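Local atomic coordinates of UPF0311 protein RPA1785 (Rhodopseudomonas palustris, PDB entry 3C5O), a protein that is of unknown function but belongs to the UPF0311 (DUF3237) family and folds into a closed antiparallel beta-barrel. Residues B[14-19]-B[144-149]; B[32-37]-B[60-65]; B[83-88]-B[118-123]. One frame throughout, in Å; residues are numbered along the deposited sequence. Where two conformers were deposited one is given.

How the interactions relate
All three contacts pair neighbouring strands of one antiparallel barrel. Interaction 1 closes it, joining the first strand to the last, and along the chain the other two are nested inside the loop it spans. It touches both: Ile19 CB lies 3.6 Å from Ile36 CG2 of interaction 2, and Ile149 CD1 comes 3.7 Å from Asn88 ND2 of interaction 3. Interactions 2 and 3 do not meet within the chain, their nearest atoms being about 8 Å apart, but both reach the second subunit, where Arg33 of one copy forms a salt bridge with Glu122 of the other. With the function unknown, none of the three can be tied to an active site.

Interaction 1: B[14-19]-B[144-149]; sequences TITARI and ADRVVI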
loop_
_atom_site.group_PDB
_atom_site.type_symbol
_atom_site.label_atom_id
_atom_site.label_comp_id
_atom_site.label_asym_id
_atom_site.label_seq_id
_atom_site.Cartn_x
_atom_site.Cartn_y
_atom_site.Cartn_z
ATOM N N THR B 14 -13.641 -11.552 -18.731
ATOM C CA THR B 14 -14.411 -10.411 -18.243
ATOM C C THR B 14 -14.950 -10.662 -16.822
ATOM O O THR B 14 -15.486 -11.744 -16.528
ATOM C CB THR B 14 -15.530 -10.050 -19.224
ATOM O OG1 THR B 14 -14.949 -9.747 -20.498
ATOM C CG2 THR B 14 -16.311 -8.829 -18.751
ATOM N N ILE B 15 -14.729 -9.675 -15.940
ATOM C CA ILE B 15 -15.325 -9.625 -14.591
ATOM C C ILE B 15 -16.468 -8.619 -14.595
ATOM O O ILE B 15 -16.270 -7.438 -14.933
ATOM C CB ILE B 15 -14.317 -9.144 -13.497
ATOM C CG1 ILE B 15 -13.095 -10.074 -13.415
ATOM C CG2 ILE B 15 -15.005 -9.045 -12.129
ATOM C CD1 ILE B 15 -12.001 -9.548 -12.473
ATOM N N THR B 16 -17.657 -9.088 -14.241
ATOM C CA THR B 16 -18.811 -8.231 -14.094
ATOM C C THR B 16 -19.103 -8.122 -12.600
ATOM O O THR B 16 -19.497 -9.100 -11.985
ATOM C CB THR B 16 -20.028 -8.826 -14.828
ATOM O OG1 THR B 16 -19.734 -8.943 -16.223
ATOM C CG2 THR B 16 -21.261 -7.956 -14.665
ATOM N N ALA B 17 -18.885 -6.955 -12.002
ATOM C CA ALA B 17 -19.181 -6.782 -10.587
ATOM C C ALA B 17 -20.470 -5.983 -10.339
ATOM O O ALA B 17 -20.568 -4.817 -10.747
ATOM C CB ALA B 17 -18.001 -6.129 -9.880
ATOM N N ARG B 18 -21.447 -6.604 -9.673
ATOM C CA ARG B 18 -22.657 -5.890 -9.225
ATOM C C ARG B 18 -22.277 -4.997 -8.047
ATOM O O ARG B 18 -21.652 -5.442 -7.072
ATOM C CB ARG B 18 -23.802 -6.847 -8.827
ATOM C CG ARG B 18 -24.106 -7.971 -9.819
ATOM C CD ARG B 18 -25.348 -8.888 -9.447
ATOM N NE ARG B 18 -25.607 -9.200 -8.007
ATOM C CZ ARG B 18 -26.405 -8.477 -7.196
ATOM N NH1 ARG B 18 -27.008 -7.351 -7.624
ATOM N NH2 ARG B 18 -26.590 -8.855 -5.931
ATOM N N ILE B 19 -22.634 -3.730 -8.135
ATOM C CA ILE B 19 -22.213 -2.783 -7.114
ATOM C C ILE B 19 -23.427 -2.269 -6.348
ATOM O O ILE B 19 -24.526 -2.212 -6.891
ATOM C CB ILE B 19 -21.409 -1.604 -7.722
ATOM C CG1 ILE B 19 -22.202 -0.933 -8.850
ATOM C CG2 ILE B 19 -20.018 -2.099 -8.192
ATOM C CD1 ILE B 19 -21.895 0.534 -9.039
ATOM N N ALA B 144 -25.162 1.656 -13.949
ATOM C CA ALA B 144 -25.784 2.126 -12.716
ATOM C C ALA B 144 -25.721 1.039 -11.658
ATOM O O ALA B 144 -25.581 1.334 -10.461
ATOM C CB ALA B 144 -27.228 2.549 -12.976
ATOM N N ASP B 145 -25.778 -0.213 -12.122
ATOM C CA ASP B 145 -25.946 -1.390 -11.268
ATOM C C ASP B 145 -24.720 -2.290 -11.204
ATOM O O ASP B 145 -24.674 -3.222 -10.399
ATOM C CB ASP B 145 -27.137 -2.227 -11.769
ATOM C CG ASP B 145 -26.943 -2.754 -13.211
ATOM O OD1 ASP B 145 -26.525 -1.986 -14.114
ATOM O OD2 ASP B 145 -27.234 -3.941 -13.454
ATOM N N ARG B 146 -23.735 -2.024 -12.054
ATOM C CA ARG B 146 -22.605 -2.926 -12.224
ATOM C C ARG B 146 -21.420 -2.236 -12.870
ATOM O O ARG B 146 -21.551 -1.135 -13.394
ATOM C CB ARG B 146 -23.002 -4.147 -13.074
ATOM C CG ARG B 146 -23.186 -3.843 -14.552
ATOM C CD ARG B 146 -24.008 -4.907 -15.261
ATOM N NE ARG B 146 -23.977 -4.751 -16.721
ATOM C CZ ARG B 146 -24.713 -3.884 -17.419
ATOM N NH1 ARG B 146 -24.604 -3.838 -18.734
ATOM N NH2 ARG B 146 -25.557 -3.055 -16.814
ATOM N N VAL B 147 -20.268 -2.907 -12.798
ATOM C CA VAL B 147 -19.030 -2.536 -13.476
ATOM C C VAL B 147 -18.529 -3.769 -14.248
ATOM O O VAL B 147 -18.507 -4.868 -13.701
ATOM C CB VAL B 147 -17.962 -2.050 -12.464
ATOM C CG1 VAL B 147 -16.618 -1.896 -13.147
ATOM C CG2 VAL B 147 -18.393 -0.700 -11.801
ATOM N N VAL B 148 -18.169 -3.576 -15.523
ATOM C CA VAL B 148 -17.742 -4.636 -16.435
ATOM C C VAL B 148 -16.285 -4.407 -16.816
ATOM O O VAL B 148 -15.980 -3.458 -17.525
ATOM C CB VAL B 148 -18.582 -4.638 -17.726
ATOM C CG1 VAL B 148 -18.120 -5.737 -18.706
ATOM C CG2 VAL B 148 -20.056 -4.813 -17.416
ATOM N N ILE B 149 -15.393 -5.288 -16.365
ATOM C CA ILE B 149 -13.961 -5.129 -16.591
ATOM C C ILE B 149 -13.539 -6.195 -17.564
ATOM O O ILE B 149 -13.634 -7.380 -17.260
ATOM C CB ILE B 149 -13.079 -5.448 -15.330
ATOM C CG1 ILE B 149 -13.818 -5.305 -13.963
ATOM C CG2 ILE B 149 -11.656 -4.818 -15.462
ATOM C CD1 ILE B 149 -14.038 -3.976 -13.474
HETATM O O HOH W 1 -27.336 -5.933 -10.597
HETATM O O HOH W 2 -26.916 0.281 -7.404
#
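Ile15, Ala17 and Ile19 meet Ile149, Val147 and Asp145 through five backbone hydrogen bonds, on antiparallel segments whose axes approach to 4.6 Å at 166°. Ile15 with Ile149 and Ala17 with Val147 are hydrogen-bonded pairs, each bonded in both directions; Thr16 with Val148 and Arg18 with Arg146 are the non-hydrogen-bonded pairs between and beyond them. The bond from Ile149 N to Ile15 O is short, 2.7 Å, and almost perfectly straight at 179°. Regularity fades where the strand gives way to loop: Ile19 N reaches Asp145 O over 3.1 Å and approaches from above the carbonyl plane.

The two faces differ in character, as expected of a barrel wall. On the inward face Ile149 sets CG1 3.4 Å from Ile15 O and close to Ile15 CB, while Ile19 CG2 meets Val147 CG2 at 4.2 Å. Ile19 holds CG1 between its backbone N and carbonyl carbon (chi1 54°), which lays that branch against the backbone of Asp145, with CG1 3.7 Å from Asp145 C. On the outer face Thr14 CG2 abuts Val148 CG1 at 3.6 Å, and Thr14 OG1 turns to Tyr11 and Asp150. Arg146 crosses Thr16 with its CD beside the methyl, then donates from NH2 to OD1 of the adjacent Asp145, 3.1 Å away. That oxygen uses its syn lone pair and lies in the guanidinium plane, a salt bridge between neighbouring side chains of the same segment.

This seam closes the barrel. On its far side strand 9-27 bonds through Thr14, Thr16 and Arg18 to strand 32-45, while strand 136-142 flanks strand 146-154, with Ile149 on Ala140 and both Val147 and Ile19 on Arg142.

Interaction 2: B[32-37]-B[60-65]; sequences VRRIIP and QIIRPN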
loop_
_atom_site.group_PDB
_atom_site.type_symbol
_atom_site.label_atom_id
_atom_site.label_comp_id
_atom_site.label_asym_id
_atom_site.label_seq_id
_atom_site.Cartn_x
_atom_site.Cartn_y
_atom_site.Cartn_z
ATOM N N VAL B 32 -12.465 13.493 -2.298
ATOM C CA VAL B 32 -13.575 12.913 -1.520
ATOM C C VAL B 32 -13.514 11.369 -1.467
ATOM O O VAL B 32 -13.478 10.709 -2.508
ATOM C CB VAL B 32 -14.976 13.382 -2.049
ATOM C CG1 VAL B 32 -16.112 12.583 -1.408
ATOM C CG2 VAL B 32 -15.185 14.884 -1.822
ATOM N N ARG B 33 -13.509 10.820 -0.249
ATOM C CA ARG B 33 -13.521 9.390 -0.018
ATOM C C ARG B 33 -14.941 8.823 -0.114
ATOM O O ARG B 33 -15.846 9.302 0.557
ATOM C CB ARG B 33 -12.893 9.066 1.350
ATOM C CG ARG B 33 -13.136 7.635 1.823
ATOM C CD ARG B 33 -12.435 6.633 0.924
ATOM N NE ARG B 33 -10.998 6.747 1.089
ATOM C CZ ARG B 33 -10.102 6.105 0.365
ATOM N NH1 ARG B 33 -8.813 6.269 0.619
ATOM N NH2 ARG B 33 -10.483 5.301 -0.599
ATOM N N ARG B 34 -15.126 7.806 -0.939
ATOM C CA ARG B 34 -16.428 7.209 -1.157
ATOM C C ARG B 34 -16.242 5.694 -1.251
ATOM O O ARG B 34 -15.163 5.214 -1.644
ATOM C CB ARG B 34 -17.079 7.802 -2.410
ATOM C CG ARG B 34 -16.829 7.034 -3.655
ATOM C CD ARG B 34 -16.883 7.889 -4.895
ATOM N NE ARG B 34 -18.228 8.195 -5.377
ATOM C CZ ARG B 34 -18.723 7.773 -6.541
ATOM N NH1 ARG B 34 -18.002 6.995 -7.358
ATOM N NH2 ARG B 34 -19.957 8.127 -6.883
ATOM N N ILE B 35 -17.242 4.931 -0.817
ATOM C CA ILE B 35 -17.118 3.472 -0.797
ATOM C C ILE B 35 -18.339 2.819 -1.434
ATOM O O ILE B 35 -19.482 3.169 -1.109
ATOM C CB ILE B 35 -16.901 2.910 0.612
ATOM C CG1 ILE B 35 -15.741 3.621 1.300
ATOM C CG2 ILE B 35 -16.595 1.415 0.528
ATOM C CD1 ILE B 35 -15.811 3.607 2.787
ATOM N N ILE B 36 -18.076 1.884 -2.342
ATOM C CA ILE B 36 -19.110 1.238 -3.140
ATOM C C ILE B 36 -19.054 -0.271 -2.931
ATOM O O ILE B 36 -18.134 -0.924 -3.402
ATOM C CB ILE B 36 -18.943 1.550 -4.646
ATOM C CG1 ILE B 36 -18.881 3.065 -4.872
ATOM C CG2 ILE B 36 -20.061 0.900 -5.447
ATOM C CD1 ILE B 36 -19.694 3.537 -5.991
ATOM N N PRO B 37 -20.042 -0.833 -2.225
ATOM C CA PRO B 37 -20.037 -2.251 -1.900
ATOM C C PRO B 37 -20.165 -3.132 -3.142
ATOM O O PRO B 37 -20.889 -2.794 -4.065
ATOM C CB PRO B 37 -21.277 -2.400 -1.026
ATOM C CG PRO B 37 -21.534 -1.034 -0.511
ATOM C CD PRO B 37 -21.230 -0.179 -1.676
ATOM N N GLN B 60 -12.799 4.528 -2.963
ATOM C CA GLN B 60 -12.496 5.460 -4.013
ATOM C C GLN B 60 -12.152 6.809 -3.430
ATOM O O GLN B 60 -12.562 7.126 -2.319
ATOM C CB GLN B 60 -13.680 5.549 -5.002
ATOM C CG GLN B 60 -14.008 4.213 -5.681
ATOM C CD GLN B 60 -15.105 4.307 -6.724
ATOM O OE1 GLN B 60 -15.870 5.260 -6.746
ATOM N NE2 GLN B 60 -15.171 3.312 -7.614
ATOM N N ILE B 61 -11.359 7.569 -4.182
ATOM C CA ILE B 61 -11.148 8.984 -3.956
ATOM C C ILE B 61 -11.504 9.750 -5.226
ATOM O O ILE B 61 -10.982 9.449 -6.303
ATOM C CB ILE B 61 -9.702 9.311 -3.551
ATOM C CG1 ILE B 61 -9.332 8.550 -2.272
ATOM C CG2 ILE B 61 -9.536 10.847 -3.418
ATOM C CD1 ILE B 61 -7.958 8.841 -1.716
ATOM N N ILE B 62 -12.418 10.705 -5.098
ATOM C CA ILE B 62 -12.713 11.621 -6.170
ATOM C C ILE B 62 -11.843 12.858 -5.944
ATOM O O ILE B 62 -11.964 13.519 -4.917
ATOM C CB ILE B 62 -14.203 12.038 -6.177
ATOM C CG1 ILE B 62 -15.131 10.821 -6.294
ATOM C CG2 ILE B 62 -14.492 13.022 -7.315
ATOM C CD1 ILE B 62 -16.595 11.200 -5.973
ATOM N N ARG B 63 -10.956 13.136 -6.897
ATOM C CA ARG B 63 -10.068 14.275 -6.846
ATOM C C ARG B 63 -10.858 15.512 -7.232
ATOM O O ARG B 63 -11.939 15.383 -7.822
ATOM C CB ARG B 63 -8.908 14.083 -7.822
ATOM C CG ARG B 63 -7.966 12.916 -7.537
ATOM C CD ARG B 63 -6.955 12.873 -8.711
ATOM N NE ARG B 63 -6.132 11.654 -8.782
ATOM C CZ ARG B 63 -5.170 11.442 -9.692
ATOM N NH1 ARG B 63 -4.904 12.361 -10.623
ATOM N NH2 ARG B 63 -4.473 10.310 -9.674
ATOM N N PRO B 64 -10.328 16.719 -6.926
ATOM C CA PRO B 64 -11.130 17.908 -7.204
ATOM C C PRO B 64 -11.434 18.116 -8.693
ATOM O O PRO B 64 -12.400 18.800 -9.010
ATOM C CB PRO B 64 -10.282 19.069 -6.631
ATOM C CG PRO B 64 -9.301 18.441 -5.710
ATOM C CD PRO B 64 -9.027 17.078 -6.336
ATOM N N ASN B 65 -10.641 17.527 -9.592
ATOM C CA ASN B 65 -10.974 17.550 -11.023
ATOM C C ASN B 65 -11.917 16.408 -11.452
ATOM O O ASN B 65 -12.172 16.231 -12.641
ATOM C CB ASN B 65 -9.700 17.551 -11.883
ATOM C CG ASN B 65 -8.948 16.225 -11.828
ATOM O OD1 ASN B 65 -9.315 15.321 -11.086
ATOM N ND2 ASN B 65 -7.888 16.110 -12.619
#
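Arg34 NH1 donates to Gln60 OE1 over 2.8 Å, the principal side-chain bond between the two strands. Arg34 bends at chi3 (-80°) to bring its guanidinium beside the extended glutamine, and the two flat groups end only 26° apart. Gln60 NE2 is in turn bonded to Asp58, so both ends of the amide are engaged, which should hold it in one orientation. Beneath them the backbones join in two hydrogen-bonded pairs, Val32 with Ile62 and Arg34 with Gln60; Val32 N to Ile62 O, at 2.7 Å, is the shortest of their four bonds.

Packing then encloses the arginine. Ile62 CD1 lies 3.5 Å from Arg34 NE, and Ile36 CD1 sits 4.1 Å above one face of the Arg34 guanidinium plane. A leucine in place of Arg34 would probably leave Gln60 OE1 without this donor and the amide freer to turn.

On the opposite face, which looks toward another subunit, Arg33 folds back at chi2 and chi3 to lie across Ile61 of the other strand. Ile61 CG1 stands 3.6 Å above the Arg33 guanidinium plane, over its centre, an apolar cover for a group whose NE forms a salt bridge with Glu122 of the second subunit.

These strands form a beta hairpin, and their short segments run antiparallel with a marked twist, their N-to-C directions 142° apart. Strand 9-27 continues the sheet beyond strand 32-45, bonding to Arg33 and Ile35, and strand 68-78 lies beyond strand 48-62, its Ile68 touching Arg34, Gln60 and Ile62.

Interaction 3: B[83-88]-B[118-123]; sequences VVYVEN and RPRFET
Arg120 leaves its backbone with CG anti to N (chi1 -160°) and then bends at chi3 (60°), which brings its guanidinium alongside Glu87 of the adjacent barrel strand and end-on to Glu122. The three form a salt-bridge network on the outer wall of the beta-barrel, although Arg120 has a second deposited conformer, so the network may be only part-time. In the conformer described, NH1 and NH2 of Arg120 both grip Glu122 OE2, NH1 at 3.0 Å, while the bond from NH1 to Glu87 OE2 is weak. The other oxygen, Glu122 OE1, meets the edge of the Tyr85 ring, 3.4 Å from CD2, and pairs with Arg33 of the second subunit, so the two carboxylate oxygens face different arginines, one in their own subunit and one in the next.

Inside the barrel the same strands pack apolar groups. Phe121 presents its ring edge to Val86 CG2, 3.9 Å from CD1, and its CB touches Val84 CG1; the ring also meets Phe136 edge-to-face.

Tyr85 with Glu122 and Glu87 with Arg120 are the hydrogen-bonded pairs. Past them, Thr123 OG1 donates to Val83 O at 2.9 Å, from above the carbonyl plane.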
loop_
_atom_site.group_PDB
_atom_site.type_symbol
_atom_site.label_atom_id
_atom_site.label_comp_id
_atom_site.label_asym_id
_atom_site.label_seq_id
_atom_site.Cartn_x
_atom_site.Cartn_y
_atom_site.Cartn_z
ATOM N N VAL B 83 -10.609 -20.205 -5.332
ATOM C CA VAL B 83 -10.975 -18.916 -4.774
ATOM C C VAL B 83 -9.871 -17.966 -5.165
ATOM O O VAL B 83 -8.711 -18.225 -4.899
ATOM C CB VAL B 83 -11.141 -18.980 -3.237
ATOM C CG1 VAL B 83 -11.380 -17.604 -2.651
ATOM C CG2 VAL B 83 -12.299 -19.922 -2.893
ATOM N N VAL B 84 -10.247 -16.884 -5.831
ATOM C CA VAL B 84 -9.302 -15.882 -6.331
ATOM C C VAL B 84 -9.619 -14.547 -5.699
ATOM O O VAL B 84 -10.721 -14.010 -5.855
ATOM C CB VAL B 84 -9.330 -15.733 -7.894
ATOM C CG1 VAL B 84 -8.195 -14.828 -8.364
ATOM C CG2 VAL B 84 -9.210 -17.127 -8.591
ATOM N N TYR B 85 -8.643 -14.033 -4.955
ATOM C CA TYR B 85 -8.699 -12.689 -4.378
ATOM C C TYR B 85 -8.275 -11.644 -5.424
ATOM O O TYR B 85 -7.253 -11.802 -6.096
ATOM C CB TYR B 85 -7.820 -12.677 -3.127
ATOM C CG TYR B 85 -7.415 -11.307 -2.619
ATOM C CD1 TYR B 85 -8.369 -10.344 -2.283
ATOM C CD2 TYR B 85 -6.068 -10.994 -2.442
ATOM C CE1 TYR B 85 -7.985 -9.076 -1.843
ATOM C CE2 TYR B 85 -5.685 -9.763 -1.987
ATOM C CZ TYR B 85 -6.632 -8.805 -1.690
ATOM O OH TYR B 85 -6.199 -7.578 -1.222
ATOM N N VAL B 86 -9.102 -10.617 -5.599
ATOM C CA VAL B 86 -8.871 -9.553 -6.579
ATOM C C VAL B 86 -8.603 -8.222 -5.892
ATOM O O VAL B 86 -9.347 -7.792 -5.028
ATOM C CB VAL B 86 -10.043 -9.351 -7.562
ATOM C CG1 VAL B 86 -9.658 -8.347 -8.679
ATOM C CG2 VAL B 86 -10.497 -10.682 -8.169
ATOM N N GLU B 87 -7.513 -7.600 -6.288
ATOM C CA GLU B 87 -7.214 -6.239 -5.923
ATOM C C GLU B 87 -7.227 -5.472 -7.246
ATOM O O GLU B 87 -6.344 -5.681 -8.058
ATOM C CB GLU B 87 -5.822 -6.220 -5.336
ATOM C CG GLU B 87 -5.604 -5.352 -4.161
ATOM C CD GLU B 87 -4.253 -5.626 -3.517
ATOM O OE1 GLU B 87 -3.233 -5.109 -4.047
ATOM O OE2 GLU B 87 -4.211 -6.353 -2.489
ATOM N N ASN B 88 -8.219 -4.602 -7.467
ATOM C CA ASN B 88 -8.364 -3.892 -8.751
ATOM C C ASN B 88 -8.159 -2.362 -8.597
ATOM O O ASN B 88 -9.003 -1.655 -8.023
ATOM C CB ASN B 88 -9.737 -4.217 -9.331
ATOM C CG ASN B 88 -9.873 -3.883 -10.813
ATOM O OD1 ASN B 88 -8.900 -3.829 -11.567
ATOM N ND2 ASN B 88 -11.125 -3.671 -11.236
ATOM N N ARG B 118 -5.468 -1.880 -13.095
ATOM C CA ARG B 118 -4.544 -3.014 -13.064
ATOM C C ARG B 118 -5.088 -4.010 -12.052
ATOM O O ARG B 118 -4.985 -3.773 -10.862
ATOM C CB ARG B 118 -3.144 -2.586 -12.669
ATOM C CG ARG B 118 -2.174 -3.734 -12.778
ATOM C CD ARG B 118 -1.167 -3.731 -11.662
ATOM N NE ARG B 118 -0.703 -5.093 -11.428
ATOM C CZ ARG B 118 0.305 -5.419 -10.631
ATOM N NH1 ARG B 118 1.000 -4.477 -10.003
ATOM N NH2 ARG B 118 0.638 -6.693 -10.496
ATOM N N PRO B 119 -5.708 -5.104 -12.530
ATOM C CA PRO B 119 -6.115 -6.173 -11.624
ATOM C C PRO B 119 -4.997 -7.138 -11.227
ATOM O O PRO B 119 -4.281 -7.677 -12.099
ATOM C CB PRO B 119 -7.217 -6.888 -12.391
ATOM C CG PRO B 119 -6.922 -6.597 -13.852
ATOM C CD PRO B 119 -6.097 -5.362 -13.927
ATOM N N ARG B 120 -4.869 -7.375 -9.922
ATOM C CA ARG B 120 -3.881 -8.292 -9.375
ATOM C C ARG B 120 -4.589 -9.432 -8.628
ATOM O O ARG B 120 -5.444 -9.199 -7.775
ATOM C CB ARG B 120 -2.919 -7.540 -8.438
ATOM C CG ARG B 120 -1.602 -8.278 -8.197
ATOM C CD ARG B 120 -0.801 -7.684 -7.058
ATOM N NE ARG B 120 -1.579 -7.757 -5.837
ATOM C CZ ARG B 120 -1.515 -8.738 -4.946
ATOM N NH1 ARG B 120 -2.298 -8.687 -3.884
ATOM N NH2 ARG B 120 -0.668 -9.740 -5.100
ATOM N N PHE B 121 -4.221 -10.667 -8.959
ATOM C CA PHE B 121 -4.880 -11.863 -8.441
ATOM C C PHE B 121 -3.991 -12.647 -7.502
ATOM O O PHE B 121 -2.765 -12.676 -7.677
ATOM C CB PHE B 121 -5.318 -12.754 -9.611
ATOM C CG PHE B 121 -6.122 -12.021 -10.644
ATOM C CD1 PHE B 121 -7.435 -11.670 -10.384
ATOM C CD2 PHE B 121 -5.549 -11.665 -11.862
ATOM C CE1 PHE B 121 -8.180 -10.955 -11.323
ATOM C CE2 PHE B 121 -6.284 -10.971 -12.833
ATOM C CZ PHE B 121 -7.601 -10.609 -12.557
ATOM N N GLU B 122 -4.600 -13.249 -6.510
ATOM C CA GLU B 122 -3.942 -14.200 -5.654
ATOM C C GLU B 122 -4.799 -15.424 -5.543
ATOM O O GLU B 122 -5.945 -15.334 -5.187
ATOM C CB GLU B 122 -3.754 -13.633 -4.260
ATOM C CG GLU B 122 -2.730 -12.567 -4.123
ATOM C CD GLU B 122 -2.545 -12.127 -2.688
ATOM O OE1 GLU B 122 -3.153 -12.713 -1.804
ATOM O OE2 GLU B 122 -1.780 -11.213 -2.430
ATOM N N THR B 123 -4.210 -16.570 -5.840
ATOM C CA THR B 123 -4.866 -17.857 -5.683
ATOM C C THR B 123 -3.935 -19.030 -5.446
ATOM O O THR B 123 -2.841 -19.065 -5.914
ATOM C CB THR B 123 -5.761 -18.161 -6.850
ATOM O OG1 THR B 123 -6.540 -19.302 -6.577
ATOM C CG2 THR B 123 -4.989 -18.374 -8.038
#